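Local coordinates for CdiA toxin (PDB 5T87), which probably acts as the toxin in contact-dependent growth inhibition, this chain being the C-terminal catalytic domain of CdiA that an immunity protein binds, at residues P22-V36 / Y45-M59. Sequence-based numbering, arbitrary orientation.
Sequences PRRVSVDPQTGEFVV and YHGHVRAWKDLTSDM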
loop_
_atom_site.group_PDB
_atom_site.type_symbol
_atom_site.label_atom_id
_atom_site.label_comp_id
_atom_site.label_asym_id
_atom_site.label_seq_id
_atom_site.Cartn_x
_atom_site.Cartn_y
_atom_site.Cartn_z
ATOM N N PRO E 22 7.281 -6.860 -3.475
ATOM C CA PRO E 22 8.125 -6.136 -2.522
ATOM C C PRO E 22 7.505 -5.928 -1.133
ATOM O O PRO E 22 8.181 -5.434 -0.249
ATOM C CB PRO E 22 8.325 -4.783 -3.206
ATOM C CG PRO E 22 7.077 -4.582 -4.000
ATOM C CD PRO E 22 6.659 -5.947 -4.457
ATOM N N ARG E 23 6.230 -6.275 -0.947
ATOM C CA ARG E 23 5.591 -6.168 0.362
ATOM C C ARG E 23 6.362 -6.933 1.435
ATOM O O ARG E 23 6.633 -8.125 1.272
ATOM C CB ARG E 23 4.158 -6.682 0.303
ATOM C CG ARG E 23 3.390 -6.546 1.609
ATOM C CD ARG E 23 1.884 -6.614 1.389
ATOM N NE ARG E 23 1.266 -5.290 1.318
ATOM C CZ ARG E 23 -0.050 -5.055 1.341
ATOM N NH1 ARG E 23 -0.920 -6.061 1.417
ATOM N NH2 ARG E 23 -0.494 -3.801 1.283
ATOM N N ARG E 24 6.705 -6.217 2.510
ATOM C CA ARG E 24 7.423 -6.759 3.647
ATOM C C ARG E 24 6.570 -6.683 4.902
ATOM O O ARG E 24 5.535 -6.000 4.930
ATOM C CB ARG E 24 8.708 -5.969 3.905
ATOM C CG ARG E 24 9.564 -5.702 2.683
ATOM C CD ARG E 24 10.883 -5.057 3.076
ATOM N NE ARG E 24 11.801 -5.995 3.733
ATOM C CZ ARG E 24 12.559 -6.910 3.115
ATOM N NH1 ARG E 24 13.352 -7.698 3.834
ATOM N NH2 ARG E 24 12.532 -7.055 1.794
ATOM N N VAL E 25 7.044 -7.368 5.946
ATOM C CA VAL E 25 6.391 -7.395 7.269
ATOM C C VAL E 25 7.426 -7.495 8.400
ATOM O O VAL E 25 8.465 -8.143 8.239
ATOM C CB VAL E 25 5.354 -8.550 7.373
ATOM C CG1 VAL E 25 5.995 -9.918 7.160
ATOM C CG2 VAL E 25 4.614 -8.501 8.702
ATOM N N SER E 26 7.136 -6.847 9.530
ATOM C CA SER E 26 7.995 -6.894 10.726
ATOM C C SER E 26 7.166 -6.808 12.019
ATOM O O SER E 26 5.932 -6.709 11.973
ATOM C CB SER E 26 9.002 -5.744 10.679
ATOM O OG SER E 26 10.140 -6.009 11.481
ATOM N N VAL E 27 7.851 -6.846 13.163
ATOM C CA VAL E 27 7.222 -6.597 14.471
ATOM C C VAL E 27 8.121 -5.670 15.295
ATOM O O VAL E 27 9.335 -5.859 15.331
ATOM C CB VAL E 27 6.896 -7.919 15.223
ATOM C CG1 VAL E 27 8.145 -8.762 15.461
ATOM C CG2 VAL E 27 6.173 -7.640 16.535
ATOM N N ASP E 28 7.526 -4.664 15.935
ATOM C CA ASP E 28 8.287 -3.695 16.725
ATOM C C ASP E 28 8.714 -4.377 18.036
ATOM O O ASP E 28 7.844 -4.755 18.827
ATOM C CB ASP E 28 7.439 -2.445 17.002
ATOM C CG ASP E 28 8.279 -1.224 17.354
ATOM O OD1 ASP E 28 9.258 -1.360 18.122
ATOM O OD2 ASP E 28 7.949 -0.122 16.866
ATOM N N PRO E 29 10.043 -4.557 18.264
ATOM C CA PRO E 29 10.450 -5.192 19.531
ATOM C C PRO E 29 10.011 -4.376 20.745
ATOM O O PRO E 29 9.574 -4.953 21.742
ATOM C CB PRO E 29 11.986 -5.250 19.444
ATOM C CG PRO E 29 12.326 -4.973 18.021
ATOM C CD PRO E 29 11.217 -4.118 17.484
ATOM N N GLN E 30 10.107 -3.049 20.634
ATOM C CA GLN E 30 9.664 -2.140 21.690
ATOM C C GLN E 30 8.138 -2.149 21.884
ATOM O O GLN E 30 7.660 -2.735 22.853
ATOM C CB GLN E 30 10.172 -0.722 21.435
ATOM C CG GLN E 30 11.681 -0.598 21.519
ATOM C CD GLN E 30 12.180 0.703 20.923
ATOM O OE1 GLN E 30 12.116 0.908 19.711
ATOM N NE2 GLN E 30 12.682 1.592 21.775
ATOM N N THR E 31 7.380 -1.533 20.975
ATOM C CA THR E 31 5.927 -1.350 21.181
ATOM C C THR E 31 5.063 -2.596 20.892
ATOM O O THR E 31 3.868 -2.587 21.196
ATOM C CB THR E 31 5.348 -0.152 20.380
ATOM O OG1 THR E 31 5.295 -0.472 18.987
ATOM C CG2 THR E 31 6.177 1.122 20.596
ATOM N N GLY E 32 5.640 -3.640 20.288
ATOM C CA GLY E 32 4.917 -4.907 20.063
ATOM C C GLY E 32 3.911 -4.949 18.913
ATOM O O GLY E 32 3.274 -5.980 18.689
ATOM N N GLU E 33 3.771 -3.846 18.180
ATOM C CA GLU E 33 2.822 -3.755 17.064
ATOM C C GLU E 33 3.336 -4.506 15.824
ATOM O O GLU E 33 4.547 -4.656 15.645
ATOM C CB GLU E 33 2.555 -2.281 16.732
ATOM C CG GLU E 33 3.729 -1.557 16.059
ATOM C CD GLU E 33 3.815 -0.062 16.364
ATOM O OE1 GLU E 33 2.937 0.482 17.074
ATOM O OE2 GLU E 33 4.786 0.576 15.892
ATOM N N PHE E 34 2.407 -4.989 14.995
ATOM C CA PHE E 34 2.736 -5.628 13.714
ATOM C C PHE E 34 2.623 -4.596 12.598
ATOM O O PHE E 34 1.640 -3.845 12.544
ATOM C CB PHE E 34 1.807 -6.810 13.430
ATOM C CG PHE E 34 1.821 -7.856 14.506
ATOM C CD1 PHE E 34 2.940 -8.671 14.684
ATOM C CD2 PHE E 34 0.724 -8.023 15.358
ATOM C CE1 PHE E 34 2.962 -9.634 15.687
ATOM C CE2 PHE E 34 0.741 -8.984 16.358
ATOM C CZ PHE E 34 1.862 -9.790 16.525
ATOM N N VAL E 35 3.624 -4.578 11.708
ATOM C CA VAL E 35 3.784 -3.522 10.685
ATOM C C VAL E 35 3.960 -4.072 9.267
ATOM O O VAL E 35 4.812 -4.937 9.037
ATOM C CB VAL E 35 4.996 -2.609 10.986
ATOM C CG1 VAL E 35 5.012 -1.410 10.037
ATOM C CG2 VAL E 35 4.975 -2.141 12.437
ATOM N N VAL E 36 3.160 -3.538 8.335
ATOM C CA VAL E 36 3.223 -3.868 6.906
ATOM C C VAL E 36 3.862 -2.704 6.145
ATOM O O VAL E 36 3.449 -1.543 6.306
ATOM C CB VAL E 36 1.820 -4.117 6.323
ATOM C CG1 VAL E 36 1.888 -4.376 4.814
ATOM C CG2 VAL E 36 1.120 -5.267 7.037
ATOM N N TYR E 45 10.203 3.097 1.382
ATOM C CA TYR E 45 9.020 2.347 1.798
ATOM C C TYR E 45 8.133 3.182 2.737
ATOM O O TYR E 45 8.656 4.015 3.499
ATOM C CB TYR E 45 9.439 1.055 2.511
ATOM C CG TYR E 45 9.997 -0.026 1.597
ATOM C CD1 TYR E 45 11.301 0.039 1.110
ATOM C CD2 TYR E 45 9.229 -1.135 1.242
ATOM C CE1 TYR E 45 11.813 -0.953 0.277
ATOM C CE2 TYR E 45 9.727 -2.132 0.415
ATOM C CZ TYR E 45 11.013 -2.042 -0.062
ATOM O OH TYR E 45 11.468 -3.049 -0.867
ATOM N N HIS E 46 6.814 2.950 2.673
ATOM C CA HIS E 46 5.833 3.471 3.668
ATOM C C HIS E 46 5.222 2.305 4.444
ATOM O O HIS E 46 5.363 1.147 4.043
ATOM C CB HIS E 46 4.699 4.267 3.007
ATOM C CG HIS E 46 4.035 3.535 1.883
ATOM N ND1 HIS E 46 4.465 3.650 0.579
ATOM C CD2 HIS E 46 3.017 2.644 1.867
ATOM C CE1 HIS E 46 3.723 2.884 -0.197
ATOM N NE2 HIS E 46 2.835 2.268 0.558
ATOM N N GLY E 47 4.537 2.601 5.541
ATOM C CA GLY E 47 4.018 1.528 6.375
ATOM C C GLY E 47 2.807 1.855 7.210
ATOM O O GLY E 47 2.486 3.035 7.447
ATOM N N HIS E 48 2.137 0.790 7.653
ATOM C CA HIS E 48 0.964 0.920 8.520
ATOM C C HIS E 48 0.925 -0.173 9.565
ATOM O O HIS E 48 1.506 -1.247 9.374
ATOM C CB HIS E 48 -0.343 0.932 7.700
ATOM C CG HIS E 48 -0.568 -0.308 6.893
ATOM N ND1 HIS E 48 -0.182 -0.414 5.576
ATOM C CD2 HIS E 48 -1.143 -1.491 7.212
ATOM C CE1 HIS E 48 -0.501 -1.611 5.119
ATOM N NE2 HIS E 48 -1.080 -2.285 6.093
ATOM N N VAL E 49 0.210 0.101 10.656
ATOM C CA VAL E 49 0.040 -0.865 11.755
ATOM C C VAL E 49 -1.127 -1.821 11.483
ATOM O O VAL E 49 -2.173 -1.411 10.969
ATOM C CB VAL E 49 -0.237 -0.141 13.085
ATOM C CG1 VAL E 49 -0.358 -1.144 14.232
ATOM C CG2 VAL E 49 0.845 0.893 13.367
ATOM N N ARG E 50 -0.954 -3.087 11.841
ATOM C CA ARG E 50 -2.053 -4.048 11.769
ATOM C C ARG E 50 -2.216 -4.880 13.046
ATOM O O ARG E 50 -1.273 -5.055 13.810
ATOM C CB ARG E 50 -1.882 -4.970 10.557
ATOM C CG ARG E 50 -2.273 -4.346 9.224
ATOM C CD ARG E 50 -2.533 -5.419 8.174
ATOM N NE ARG E 50 -2.563 -4.863 6.818
ATOM C CZ ARG E 50 -2.753 -5.574 5.702
ATOM N NH1 ARG E 50 -3.000 -6.882 5.756
ATOM N NH2 ARG E 50 -2.747 -4.957 4.527
ATOM N N ALA E 51 -3.434 -5.376 13.255
ATOM C CA ALA E 51 -3.739 -6.344 14.311
ATOM C C ALA E 51 -3.481 -7.777 13.809
ATOM O O ALA E 51 -3.794 -8.100 12.663
ATOM C CB ALA E 51 -5.191 -6.192 14.745
ATOM N N TRP E 52 -2.938 -8.631 14.677
ATOM C CA TRP E 52 -2.583 -10.016 14.328
ATOM C C TRP E 52 -3.571 -10.737 13.379
ATOM O O TRP E 52 -3.146 -11.373 12.418
ATOM C CB TRP E 52 -2.390 -10.855 15.608
ATOM C CG TRP E 52 -2.101 -12.288 15.302
ATOM C CD1 TRP E 52 -2.977 -13.331 15.376
ATOM C CD2 TRP E 52 -0.868 -12.830 14.810
ATOM N NE1 TRP E 52 -2.361 -14.494 14.977
ATOM C CE2 TRP E 52 -1.066 -14.217 14.626
ATOM C CE3 TRP E 52 0.388 -12.282 14.522
ATOM C CZ2 TRP E 52 -0.050 -15.067 14.164
ATOM C CZ3 TRP E 52 1.395 -13.126 14.062
ATOM C CH2 TRP E 52 1.167 -14.505 13.889
ATOM N N LYS E 53 -4.873 -10.642 13.658
ATOM C CA LYS E 53 -5.906 -11.338 12.857
ATOM C C LYS E 53 -6.083 -10.744 11.441
ATOM O O LYS E 53 -6.606 -11.418 10.546
ATOM C CB LYS E 53 -7.256 -11.355 13.600
ATOM C CG LYS E 53 -8.007 -10.023 13.565
ATOM C CD LYS E 53 -9.061 -9.879 14.659
ATOM C CE LYS E 53 -9.534 -8.429 14.789
ATOM N NZ LYS E 53 -9.931 -7.795 13.493
ATOM N N ASP E 54 -5.671 -9.483 11.265
ATOM C CA ASP E 54 -5.673 -8.801 9.958
ATOM C C ASP E 54 -4.474 -9.129 9.030
ATOM O O ASP E 54 -4.457 -8.691 7.877
ATOM C CB ASP E 54 -5.786 -7.273 10.158
ATOM C CG ASP E 54 -7.091 -6.860 10.828
ATOM O OD1 ASP E 54 -7.999 -7.702 10.943
ATOM O OD2 ASP E 54 -7.216 -5.688 11.235
ATOM N N LEU E 55 -3.488 -9.888 9.514
ATOM C CA LEU E 55 -2.387 -10.364 8.664
ATOM C C LEU E 55 -2.826 -11.647 7.984
ATOM O O LEU E 55 -3.650 -12.380 8.532
ATOM C CB LEU E 55 -1.125 -10.640 9.475
ATOM C CG LEU E 55 -0.751 -9.715 10.635
ATOM C CD1 LEU E 55 0.696 -9.991 11.026
ATOM C CD2 LEU E 55 -0.967 -8.243 10.318
ATOM N N THR E 56 -2.271 -11.934 6.810
ATOM C CA THR E 56 -2.631 -13.154 6.072
ATOM C C THR E 56 -1.808 -14.325 6.605
ATOM O O THR E 56 -0.902 -14.134 7.421
ATOM C CB THR E 56 -2.421 -13.048 4.531
ATOM O OG1 THR E 56 -1.072 -13.391 4.182
ATOM C CG2 THR E 56 -2.766 -11.662 3.986
ATOM N N SER E 57 -2.124 -15.529 6.127
ATOM C CA SER E 57 -1.352 -16.729 6.460
ATOM C C SER E 57 0.123 -16.527 6.099
ATOM O O SER E 57 0.996 -16.688 6.954
ATOM C CB SER E 57 -1.928 -17.980 5.767
ATOM O OG SER E 57 -1.922 -17.866 4.349
ATOM N N ASP E 58 0.376 -16.115 4.855
ATOM C CA ASP E 58 1.739 -15.845 4.363
ATOM C C ASP E 58 2.516 -14.886 5.275
ATOM O O ASP E 58 3.701 -15.111 5.545
ATOM C CB ASP E 58 1.707 -15.273 2.937
ATOM C CG ASP E 58 1.150 -16.253 1.908
ATOM O OD1 ASP E 58 0.730 -17.367 2.284
ATOM O OD2 ASP E 58 1.125 -15.896 0.711
HETATM N N MSE E 59 1.833 -13.836 5.747
HETATM C CA MSE E 59 2.432 -12.803 6.616
HETATM C C MSE E 59 2.797 -13.369 7.958
HETATM O O MSE E 59 3.908 -13.153 8.454
HETATM C CB MSE E 59 1.472 -11.623 6.842
HETATM C CG MSE E 59 1.167 -10.826 5.564
HETATM SE SE MSE E 59 0.377 -9.036 5.920
HETATM C CE MSE E 59 -0.495 -8.709 4.179
#
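Val36 and His48 exchange both backbone bonds of an antiparallel hydrogen-bonded pair, Val36 N to His48 O and His48 N to Val36 O each measuring 3.0 Å, and their side chains leave the sheet side by side on the face that also carries Arg50. His48 CG sits between the backbone N and the carbonyl carbon (chi1 60°), which lays a face of the imidazole against Val36, whose CB lies 3.4 Å from His48 NE2. Arg50 is nearly straight from CB to NE. Its CB lies beside Phe34 O, the acceptor of Arg50 N; CG and CD pass Val36 CG2, and NE, 3.7 Å from that methyl, donates to His48 NE2 at 3.1 Å, in the imidazole plane. NH1 bonds Asp54 O in the following 3-10 turn. NH2 lies 3.8 Å from Arg23 NH1, the guanidinium planes 87° apart, and both nitrogens form salt bridges with OD1 of Asp108 of the CdiI immunity protein; Arg23 also pairs with Asp38. Beyond Arg50, Phe34 CZ approaches Trp52 CE3 to 3.5 Å, the planes inclined at 53°. This is a twisted beta hairpin, strands 34-41 and 44-50, closing this chain's four-stranded antiparallel sheet, which continues through Tyr45 into a parallel strand of the immunity protein.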